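Local coordinates for YUKD protein (PDB 2BPS), which is required for secretion of YukE and is probably a ubiquitin-like component or regulator of the ESX/ESAT-6-like secretion system of Bacillus subtilis, at residues His1-Ile7 against Asp20-Tyr26; Lys12-Gly16 against Met44-Glu48; Trp51-Lys57 against Gly75-Leu81. All blocks are in the same frame, centred on the assembly; numbering follows the deposited sequence.

Contact 1 (His1-Ile7 against Asp20-Tyr26)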
loop_
_atom_site.group_PDB
_atom_site.type_symbol
_atom_site.label_atom_id
_atom_site.label_comp_id
_atom_site.label_asym_id
_atom_site.label_seq_id
_atom_site.Cartn_x
_atom_site.Cartn_y
_atom_site.Cartn_z
ATOM N N HIS A 1 -10.937 15.946 2.447
ATOM C CA HIS A 1 -10.246 15.718 3.755
ATOM C C HIS A 1 -8.937 14.919 3.602
ATOM O O HIS A 1 -8.958 13.784 3.125
ATOM C CB HIS A 1 -11.187 14.978 4.718
ATOM C CG HIS A 1 -10.554 14.638 6.032
ATOM N ND1 HIS A 1 -10.063 15.597 6.892
ATOM C CD2 HIS A 1 -10.295 13.441 6.615
ATOM C CE1 HIS A 1 -9.524 15.007 7.946
ATOM N NE2 HIS A 1 -9.652 13.699 7.802
ATOM N N GLY A 2 -7.809 15.512 4.006
ATOM C CA GLY A 2 -6.524 14.826 3.914
ATOM C C GLY A 2 -5.461 15.516 3.068
ATOM O O GLY A 2 -5.277 16.730 3.157
ATOM N N SER A 3 -4.748 14.732 2.262
ATOM C CA SER A 3 -3.704 15.244 1.369
ATOM C C SER A 3 -3.269 14.142 0.386
ATOM O O SER A 3 -2.885 13.047 0.801
ATOM C CB SER A 3 -2.507 15.747 2.182
ATOM O OG SER A 3 -1.627 16.505 1.370
ATOM N N TYR A 4 -3.332 14.439 -0.910
ATOM C CA TYR A 4 -2.990 13.472 -1.956
ATOM C C TYR A 4 -1.518 13.140 -2.088
ATOM O O TYR A 4 -0.676 14.029 -2.112
ATOM C CB TYR A 4 -3.514 13.949 -3.321
ATOM C CG TYR A 4 -5.014 13.834 -3.475
ATOM C CD1 TYR A 4 -5.774 14.896 -3.963
ATOM C CD2 TYR A 4 -5.681 12.674 -3.081
ATOM C CE1 TYR A 4 -7.160 14.811 -4.044
ATOM C CE2 TYR A 4 -7.065 12.578 -3.158
ATOM C CZ TYR A 4 -7.796 13.650 -3.635
ATOM O OH TYR A 4 -9.162 13.559 -3.653
ATOM N N ILE A 5 -1.220 11.847 -2.180
ATOM C CA ILE A 5 0.152 11.376 -2.339
ATOM C C ILE A 5 0.252 10.372 -3.486
ATOM O O ILE A 5 -0.658 9.591 -3.720
ATOM C CB ILE A 5 0.684 10.695 -1.054
ATOM C CG1 ILE A 5 -0.091 9.412 -0.777
ATOM C CG2 ILE A 5 0.531 11.619 0.127
ATOM C CD1 ILE A 5 0.406 8.652 0.415
ATOM N N ASP A 6 1.362 10.413 -4.207
ATOM C CA ASP A 6 1.597 9.497 -5.313
ATOM C C ASP A 6 2.543 8.437 -4.821
ATOM O O ASP A 6 3.676 8.737 -4.465
ATOM C CB ASP A 6 2.259 10.207 -6.480
ATOM C CG ASP A 6 1.293 11.027 -7.279
ATOM O OD1 ASP A 6 1.734 11.609 -8.288
ATOM O OD2 ASP A 6 0.103 11.091 -6.911
ATOM N N ILE A 7 2.095 7.194 -4.809
ATOM C CA ILE A 7 2.948 6.116 -4.342
ATOM C C ILE A 7 2.965 4.967 -5.340
ATOM O O ILE A 7 2.327 5.044 -6.395
ATOM C CB ILE A 7 2.474 5.609 -2.965
ATOM C CG1 ILE A 7 1.038 5.087 -3.068
ATOM C CG2 ILE A 7 2.579 6.740 -1.954
ATOM C CD1 ILE A 7 0.462 4.587 -1.764
ATOM N N ASP A 20 1.105 2.243 -9.978
ATOM C CA ASP A 20 1.184 3.500 -9.246
ATOM C C ASP A 20 -0.216 3.915 -8.803
ATOM O O ASP A 20 -1.207 3.640 -9.487
ATOM C CB ASP A 20 1.832 4.591 -10.107
ATOM C CG ASP A 20 3.331 4.384 -10.266
ATOM O OD1 ASP A 20 3.900 3.605 -9.471
ATOM O OD2 ASP A 20 3.945 5.000 -11.166
ATOM N N LEU A 21 -0.295 4.582 -7.658
ATOM C CA LEU A 21 -1.581 4.988 -7.101
ATOM C C LEU A 21 -1.537 6.376 -6.468
ATOM O O LEU A 21 -0.546 6.747 -5.850
ATOM C CB LEU A 21 -1.995 3.948 -6.046
ATOM C CG LEU A 21 -3.358 3.828 -5.357
ATOM C CD1 LEU A 21 -3.193 4.056 -3.860
ATOM C CD2 LEU A 21 -4.347 4.777 -5.981
ATOM N N ARG A 22 -2.605 7.145 -6.650
ATOM C CA ARG A 22 -2.718 8.462 -6.036
ATOM C C ARG A 22 -3.980 8.474 -5.185
ATOM O O ARG A 22 -5.090 8.314 -5.703
ATOM C CB ARG A 22 -2.829 9.581 -7.070
ATOM C CG ARG A 22 -3.215 10.914 -6.416
ATOM C CD ARG A 22 -3.325 12.044 -7.412
ATOM N NE ARG A 22 -2.026 12.374 -7.985
ATOM C CZ ARG A 22 -1.842 13.282 -8.935
ATOM N NH1 ARG A 22 -0.626 13.520 -9.396
ATOM N NH2 ARG A 22 -2.874 13.952 -9.426
ATOM N N LEU A 23 -3.813 8.664 -3.883
ATOM C CA LEU A 23 -4.954 8.693 -2.984
ATOM C C LEU A 23 -4.681 9.623 -1.811
ATOM O O LEU A 23 -3.553 10.069 -1.604
ATOM C CB LEU A 23 -5.258 7.283 -2.461
ATOM C CG LEU A 23 -4.462 6.778 -1.257
ATOM C CD1 LEU A 23 -5.002 5.418 -0.840
ATOM C CD2 LEU A 23 -2.986 6.697 -1.602
ATOM N N SER A 24 -5.731 9.915 -1.050
ATOM C CA SER A 24 -5.607 10.780 0.108
ATOM C C SER A 24 -4.931 10.031 1.251
ATOM O O SER A 24 -5.307 8.902 1.573
ATOM C CB SER A 24 -6.981 11.261 0.549
ATOM O OG SER A 24 -6.856 12.092 1.685
ATOM N N ASP A 25 -3.944 10.672 1.870
ATOM C CA ASP A 25 -3.210 10.040 2.947
ATOM C C ASP A 25 -3.974 9.865 4.248
ATOM O O ASP A 25 -3.408 9.365 5.221
ATOM C CB ASP A 25 -1.897 10.781 3.218
ATOM C CG ASP A 25 -2.105 12.193 3.717
ATOM O OD1 ASP A 25 -3.198 12.496 4.246
ATOM O OD2 ASP A 25 -1.157 12.995 3.595
ATOM N N TYR A 26 -5.242 10.269 4.289
ATOM C CA TYR A 26 -6.004 10.075 5.522
ATOM C C TYR A 26 -6.570 8.656 5.499
ATOM O O TYR A 26 -7.302 8.244 6.399
ATOM C CB TYR A 26 -7.147 11.087 5.666
ATOM C CG TYR A 26 -8.408 10.720 4.912
ATOM C CD1 TYR A 26 -8.502 10.924 3.535
ATOM C CD2 TYR A 26 -9.520 10.183 5.575
ATOM C CE1 TYR A 26 -9.670 10.612 2.822
ATOM C CE2 TYR A 26 -10.699 9.863 4.867
ATOM C CZ TYR A 26 -10.762 10.085 3.487
ATOM O OH TYR A 26 -11.900 9.796 2.760
#
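The N-terminal beta hairpin of the ubiquitin-like fold is zipped together here, Tyr4-Ile7 pairing antiparallel with Leu21-Ser24. Ile7 and Leu21 form a hydrogen-bonded pair: Ile7 N reaches Leu21 O at 2.9 Å, and Leu21 N returns to Ile7 O at the same length. Ile5 and Leu23 repeat the pattern, two residues nearer the N terminus on the first strand, and Asp25 N extends the ladder past the strand end to Ser3 O (2.8 Å).

On the face that carries Tyr4, Asp6, Arg22 and Ser24, the guanidinium of Arg22 meets the carboxylate of Asp6 side-on. Arg22 NE lies 2.7 Å from Asp6 OD2, and Arg22 NH1 lies 3.2 Å from Asp6 OD1. Each oxygen offers its syn lone pair, and the planes are only 11° apart, so the two bonds should keep the groups nearly coplanar and limit rotation of the guanidinium. A bend at chi3 of Arg22 (-67°) turns the guanidinium back alongside its partner. Tyr4 lays the CD2 edge of its ring against the backbone at Ser24 N.

The other face is apolar. Ile5 and Leu23 run side by side, Ile7 CD1 comes 4.0 Å from Leu23 CD2, and Ile5 also touches Ile72 of a loop. At the open end, the poorly ordered His1 directs its ring edge at the face of Tyr26. The antiparallel pair, contributing Ile5, Ile7 and Leu23 to the interior, is the N-terminal hairpin of the beta-grasp fold.

Contact 2 (Lys12-Gly16 against Met44-Glu48)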
loop_
_atom_site.group_PDB
_atom_site.type_symbol
_atom_site.label_atom_id
_atom_site.label_comp_id
_atom_site.label_asym_id
_atom_site.label_seq_id
_atom_site.Cartn_x
_atom_site.Cartn_y
_atom_site.Cartn_z
ATOM N N LYS A 12 4.898 -7.974 -5.137
ATOM C CA LYS A 12 5.987 -8.934 -5.257
ATOM C C LYS A 12 5.585 -10.308 -4.701
ATOM O O LYS A 12 5.787 -11.329 -5.350
ATOM C CB LYS A 12 7.209 -8.395 -4.503
ATOM C CG LYS A 12 8.434 -9.289 -4.529
ATOM C CD LYS A 12 9.540 -8.769 -3.592
ATOM C CE LYS A 12 10.101 -7.393 -4.012
ATOM N NZ LYS A 12 10.843 -7.384 -5.324
ATOM N N HIS A 13 5.007 -10.308 -3.499
ATOM C CA HIS A 13 4.586 -11.529 -2.807
ATOM C C HIS A 13 3.288 -12.134 -3.325
ATOM O O HIS A 13 2.646 -12.925 -2.630
ATOM C CB HIS A 13 4.434 -11.259 -1.304
ATOM C CG HIS A 13 5.687 -10.775 -0.649
ATOM N ND1 HIS A 13 5.689 -10.133 0.573
ATOM C CD2 HIS A 13 6.978 -10.807 -1.059
ATOM C CE1 HIS A 13 6.925 -9.786 0.882
ATOM N NE2 HIS A 13 7.726 -10.182 -0.092
ATOM N N TYR A 14 2.877 -11.752 -4.525
ATOM C CA TYR A 14 1.655 -12.300 -5.092
ATOM C C TYR A 14 1.858 -12.547 -6.585
ATOM O O TYR A 14 2.778 -13.273 -6.959
ATOM C CB TYR A 14 0.485 -11.357 -4.818
ATOM C CG TYR A 14 0.187 -11.214 -3.340
ATOM C CD1 TYR A 14 0.964 -10.395 -2.519
ATOM C CD2 TYR A 14 -0.838 -11.938 -2.750
ATOM C CE1 TYR A 14 0.723 -10.309 -1.137
ATOM C CE2 TYR A 14 -1.087 -11.860 -1.372
ATOM C CZ TYR A 14 -0.300 -11.047 -0.579
ATOM O OH TYR A 14 -0.521 -10.993 0.772
ATOM N N ASN A 15 1.036 -11.963 -7.452
ATOM C CA ASN A 15 1.235 -12.196 -8.883
ATOM C C ASN A 15 2.464 -11.445 -9.398
ATOM O O ASN A 15 2.843 -11.585 -10.559
ATOM C CB ASN A 15 0.003 -11.790 -9.694
ATOM C CG ASN A 15 -0.275 -10.308 -9.621
ATOM O OD1 ASN A 15 0.585 -9.517 -9.208
ATOM N ND2 ASN A 15 -1.479 -9.911 -10.039
ATOM N N GLY A 16 3.066 -10.639 -8.524
ATOM C CA GLY A 16 4.268 -9.890 -8.867
ATOM C C GLY A 16 4.142 -8.600 -9.665
ATOM O O GLY A 16 5.157 -8.069 -10.131
ATOM N N MET A 44 -5.465 -14.631 -5.498
ATOM C CA MET A 44 -4.736 -15.113 -4.328
ATOM C C MET A 44 -5.532 -15.679 -3.154
ATOM O O MET A 44 -5.615 -16.897 -3.025
ATOM C CB MET A 44 -3.758 -14.045 -3.838
ATOM C CG MET A 44 -2.777 -13.529 -4.906
ATOM S SD MET A 44 -2.011 -14.725 -6.047
ATOM C CE MET A 44 -2.415 -13.972 -7.718
ATOM N N PRO A 45 -6.128 -14.840 -2.281
ATOM C CA PRO A 45 -6.286 -13.401 -2.063
ATOM C C PRO A 45 -5.180 -12.794 -1.176
ATOM O O PRO A 45 -4.084 -13.340 -1.090
ATOM C CB PRO A 45 -7.643 -13.343 -1.389
ATOM C CG PRO A 45 -7.528 -14.465 -0.434
ATOM C CD PRO A 45 -6.964 -15.572 -1.306
ATOM N N PRO A 46 -5.456 -11.658 -0.497
ATOM C CA PRO A 46 -4.415 -11.067 0.348
ATOM C C PRO A 46 -4.262 -11.784 1.675
ATOM O O PRO A 46 -5.169 -12.480 2.122
ATOM C CB PRO A 46 -4.902 -9.640 0.531
ATOM C CG PRO A 46 -6.360 -9.831 0.632
ATOM C CD PRO A 46 -6.637 -10.776 -0.519
ATOM N N ARG A 47 -3.113 -11.589 2.308
ATOM C CA ARG A 47 -2.824 -12.224 3.580
ATOM C C ARG A 47 -3.352 -11.408 4.743
ATOM O O ARG A 47 -3.269 -10.182 4.754
ATOM C CB ARG A 47 -1.321 -12.420 3.730
ATOM C CG ARG A 47 -0.919 -13.327 4.876
ATOM C CD ARG A 47 0.569 -13.596 4.814
ATOM N NE ARG A 47 0.996 -13.710 3.422
ATOM C CZ ARG A 47 2.242 -13.955 3.028
ATOM N NH1 ARG A 47 2.519 -14.033 1.730
ATOM N NH2 ARG A 47 3.208 -14.126 3.928
ATOM N N GLU A 48 -3.899 -12.111 5.722
ATOM C CA GLU A 48 -4.450 -11.491 6.912
ATOM C C GLU A 48 -3.390 -10.629 7.583
ATOM O O GLU A 48 -2.197 -10.789 7.330
ATOM C CB GLU A 48 -4.944 -12.585 7.864
ATOM C CG GLU A 48 -5.285 -12.119 9.270
ATOM C CD GLU A 48 -4.203 -12.471 10.281
ATOM O OE1 GLU A 48 -4.297 -12.008 11.441
ATOM O OE2 GLU A 48 -3.265 -13.214 9.916
#
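Tyr14, at the turn between the first two strands, reaches across to the Met44-Arg47 loop with the edge of its ring, and most of the close contact is made along that edge. Its CD2 sits 3.3 Å from Met44 CG, and further along the ring CE2 comes 3.4 Å from Pro45 O, both near the ring plane. At the far end Arg47 N donates a hydrogen bond to Tyr14 OH (3.1 Å, N-H...O angle 143°), while Arg47 CB lies 3.4 Å from the same oxygen. The tyrosine is thus followed by the opposing chain from CB to hydroxyl. With CG anti to its carbonyl carbon (chi1 -64°), the ring extends toward that loop.

In the beta-grasp fold of ubiquitin-like proteins, this joins the turn of the first hairpin to the connection that leaves the helix, here 31-39, for the next strand. Trp37 of that helix meets the Tyr14 ring edge-to-face, and Tyr14 OH is also hydrogen-bonded to the C-terminal Leu81 O.

The margins are looser. Met44, bent at chi2 and again at chi3, brings its CE methyl 3.8 Å from Asn15 CB, with both residues toward the surface. The guanidinium of Arg47, a surface residue, stands obliquely to the tyrosine, its NE 4.1 Å from Tyr14 OH, and Arg47 NH1 makes a long, weak ion pair with Leu81 OXT.

Contact 3 (Trp51-Lys57 against Gly75-Leu81)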
loop_
_atom_site.group_PDB
_atom_site.type_symbol
_atom_site.label_atom_id
_atom_site.label_comp_id
_atom_site.label_asym_id
_atom_site.label_seq_id
_atom_site.Cartn_x
_atom_site.Cartn_y
_atom_site.Cartn_z
ATOM N N TRP A 51 -0.182 -6.348 6.396
ATOM C CA TRP A 51 1.076 -5.686 6.699
ATOM C C TRP A 51 1.771 -5.181 5.436
ATOM O O TRP A 51 1.833 -5.873 4.409
ATOM C CB TRP A 51 2.003 -6.622 7.487
ATOM C CG TRP A 51 1.408 -7.081 8.785
ATOM C CD1 TRP A 51 0.663 -8.208 8.990
ATOM C CD2 TRP A 51 1.444 -6.393 10.043
ATOM N NE1 TRP A 51 0.230 -8.263 10.296
ATOM C CE2 TRP A 51 0.695 -7.163 10.963
ATOM C CE3 TRP A 51 2.032 -5.202 10.481
ATOM C CZ2 TRP A 51 0.519 -6.779 12.297
ATOM C CZ3 TRP A 51 1.857 -4.819 11.812
ATOM C CH2 TRP A 51 1.106 -5.607 12.701
ATOM N N ILE A 52 2.280 -3.955 5.537
ATOM C CA ILE A 52 2.977 -3.272 4.453
ATOM C C ILE A 52 4.394 -2.912 4.853
ATOM O O ILE A 52 4.671 -2.581 6.004
ATOM C CB ILE A 52 2.246 -1.953 4.053
ATOM C CG1 ILE A 52 1.144 -2.255 3.047
ATOM C CG2 ILE A 52 3.225 -0.937 3.487
ATOM C CD1 ILE A 52 0.014 -3.047 3.621
ATOM N N ARG A 53 5.285 -2.967 3.878
ATOM C CA ARG A 53 6.679 -2.626 4.093
ATOM C C ARG A 53 7.015 -1.488 3.164
ATOM O O ARG A 53 6.832 -1.616 1.960
ATOM C CB ARG A 53 7.568 -3.808 3.742
ATOM C CG ARG A 53 9.024 -3.465 3.747
ATOM C CD ARG A 53 9.853 -4.529 3.051
ATOM N NE ARG A 53 11.253 -4.123 3.036
ATOM C CZ ARG A 53 12.100 -4.379 2.049
ATOM N NH1 ARG A 53 13.354 -3.956 2.132
ATOM N NH2 ARG A 53 11.694 -5.052 0.979
ATOM N N VAL A 54 7.476 -0.365 3.702
ATOM C CA VAL A 54 7.855 0.728 2.821
ATOM C C VAL A 54 9.284 0.441 2.439
ATOM O O VAL A 54 10.218 0.740 3.171
ATOM C CB VAL A 54 7.780 2.083 3.491
ATOM C CG1 VAL A 54 8.258 3.152 2.520
ATOM C CG2 VAL A 54 6.353 2.356 3.916
ATOM N N VAL A 55 9.424 -0.172 1.276
ATOM C CA VAL A 55 10.703 -0.579 0.739
ATOM C C VAL A 55 11.838 0.431 0.852
ATOM O O VAL A 55 12.899 0.131 1.403
ATOM C CB VAL A 55 10.521 -0.970 -0.721
ATOM C CG1 VAL A 55 11.821 -1.477 -1.290
ATOM C CG2 VAL A 55 9.425 -2.024 -0.821
ATOM N N ASN A 56 11.616 1.623 0.321
ATOM C CA ASN A 56 12.629 2.664 0.332
ATOM C C ASN A 56 13.002 3.123 1.738
ATOM O O ASN A 56 14.007 3.811 1.926
ATOM C CB ASN A 56 12.156 3.856 -0.513
ATOM C CG ASN A 56 10.785 4.381 -0.089
ATOM O OD1 ASN A 56 10.674 5.438 0.529
ATOM N ND2 ASN A 56 9.737 3.638 -0.428
ATOM N N LYS A 57 12.198 2.745 2.723
ATOM C CA LYS A 57 12.476 3.139 4.089
ATOM C C LYS A 57 12.653 1.953 4.993
ATOM O O LYS A 57 12.834 2.113 6.191
ATOM C CB LYS A 57 11.354 4.022 4.623
ATOM C CG LYS A 57 11.396 5.429 4.085
ATOM C CD LYS A 57 10.174 6.219 4.490
ATOM C CE LYS A 57 10.201 7.628 3.878
ATOM N NZ LYS A 57 8.887 8.336 4.018
ATOM N N GLY A 75 6.595 9.011 -3.835
ATOM C CA GLY A 75 7.874 8.355 -4.011
ATOM C C GLY A 75 7.959 7.035 -3.275
ATOM O O GLY A 75 8.668 6.128 -3.715
ATOM N N ASP A 76 7.249 6.921 -2.154
ATOM C CA ASP A 76 7.246 5.686 -1.367
ATOM C C ASP A 76 6.729 4.473 -2.150
ATOM O O ASP A 76 5.791 4.570 -2.949
ATOM C CB ASP A 76 6.401 5.858 -0.093
ATOM C CG ASP A 76 7.106 6.678 0.967
ATOM O OD1 ASP A 76 8.255 7.089 0.703
ATOM O OD2 ASP A 76 6.519 6.905 2.051
ATOM N N ARG A 77 7.353 3.328 -1.911
ATOM C CA ARG A 77 6.955 2.095 -2.568
ATOM C C ARG A 77 6.439 1.182 -1.468
ATOM O O ARG A 77 7.185 0.837 -0.544
ATOM C CB ARG A 77 8.165 1.461 -3.262
ATOM C CG ARG A 77 7.861 0.249 -4.125
ATOM C CD ARG A 77 9.164 -0.375 -4.593
ATOM N NE ARG A 77 8.973 -1.483 -5.533
ATOM C CZ ARG A 77 9.150 -1.396 -6.852
ATOM N NH1 ARG A 77 8.950 -2.463 -7.619
ATOM N NH2 ARG A 77 9.531 -0.248 -7.405
ATOM N N LEU A 78 5.164 0.811 -1.540
ATOM C CA LEU A 78 4.608 -0.070 -0.519
ATOM C C LEU A 78 4.567 -1.506 -1.020
ATOM O O LEU A 78 3.945 -1.815 -2.035
ATOM C CB LEU A 78 3.196 0.367 -0.093
ATOM C CG LEU A 78 2.958 1.802 0.391
ATOM C CD1 LEU A 78 1.658 1.844 1.189
ATOM C CD2 LEU A 78 4.106 2.285 1.250
ATOM N N GLU A 79 5.253 -2.376 -0.299
ATOM C CA GLU A 79 5.309 -3.782 -0.646
ATOM C C GLU A 79 4.279 -4.432 0.256
ATOM O O GLU A 79 4.395 -4.361 1.481
ATOM C CB GLU A 79 6.715 -4.315 -0.345
ATOM C CG GLU A 79 7.027 -5.735 -0.746
ATOM C CD GLU A 79 8.447 -6.139 -0.327
ATOM O OE1 GLU A 79 8.612 -6.864 0.690
ATOM O OE2 GLU A 79 9.404 -5.715 -1.013
ATOM N N ILE A 80 3.248 -5.017 -0.342
ATOM C CA ILE A 80 2.217 -5.694 0.434
ATOM C C ILE A 80 2.790 -7.039 0.832
ATOM O O ILE A 80 3.282 -7.782 -0.015
ATOM C CB ILE A 80 0.948 -5.932 -0.394
ATOM C CG1 ILE A 80 0.239 -4.598 -0.648
ATOM C CG2 ILE A 80 0.036 -6.915 0.327
ATOM C CD1 ILE A 80 -0.855 -4.663 -1.696
ATOM N N LEU A 81 2.748 -7.353 2.119
ATOM C CA LEU A 81 3.292 -8.622 2.556
ATOM C C LEU A 81 2.197 -9.672 2.494
ATOM O O LEU A 81 1.002 -9.295 2.514
ATOM C CB LEU A 81 3.838 -8.515 3.984
ATOM C CG LEU A 81 4.911 -7.460 4.298
ATOM C CD1 LEU A 81 5.198 -7.478 5.773
ATOM C CD2 LEU A 81 6.189 -7.722 3.521
ATOM O OXT LEU A 81 2.557 -10.863 2.435
HETATM O O HOH W 1 0.146 -9.000 5.621
#
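Arg53 and Glu79 both leave the backbone with CG anti to N (chi1 172° and -175°), and their extended chains run side by side to a salt bridge. Arg53 NH2 lies 3.1 Å from Glu79 OE2, but the hydrogen bond is weak, with the guanidinium and carboxylate planes turned 65° apart. The two residues form a hydrogen-bonded pair between antiparallel strands 51-54 and 77-80 of the beta-grasp sheet, the latter also flanked by strand 4-10. Arg53 N to Glu79 O and Glu79 N to Arg53 O both measure 2.9 Å.

On the opposite sheet face, Ile52, Leu78 and Ile80 pack against helix 31-39, while Val54 touches Phe61 of strand 59-62. Val54 CG2 meets Leu78 CD2 at 3.5 Å, and Ile52 CG2 leans on Leu78 CB.

Past the strand, a 3-10 turn begins at Val55, whose N bonds to Arg77 O (3.1 Å). It brings the extended Lys57 to Asp76 in a weak salt bridge, and Asp76 OD2 also accepts a hydrogen bond from Thr73 N. At the other end Leu81 N bonds to Trp51 O, and one water accepts from Trp51 N at 2.8 Å and donates to Leu81 O at 3.2 Å.

From the N terminus, contact 1 folds the chain back at once, closing the hairpin of strands 4-10 and 18-24. Its turn holds Lys12-Gly16, which meets Met44-Glu48, after helix 31-39; contact 2 therefore crosses contact 1 and closes a longer loop that contains strand 18-24 and the helix. Contact 3 follows in series, closing the 17-residue connection with strand 59-62 and bringing the C-terminal strand beside strand 51-54. The segment entering that last strand, and the strand itself, also join the first hairpin: Asp6 O lies 3.0 Å from Gly75 N, a probable hydrogen bond, and Ile7 packs on Leu78. Contact 3 also reaches contact 2, where Tyr14 and Arg47 meet the terminal Leu81.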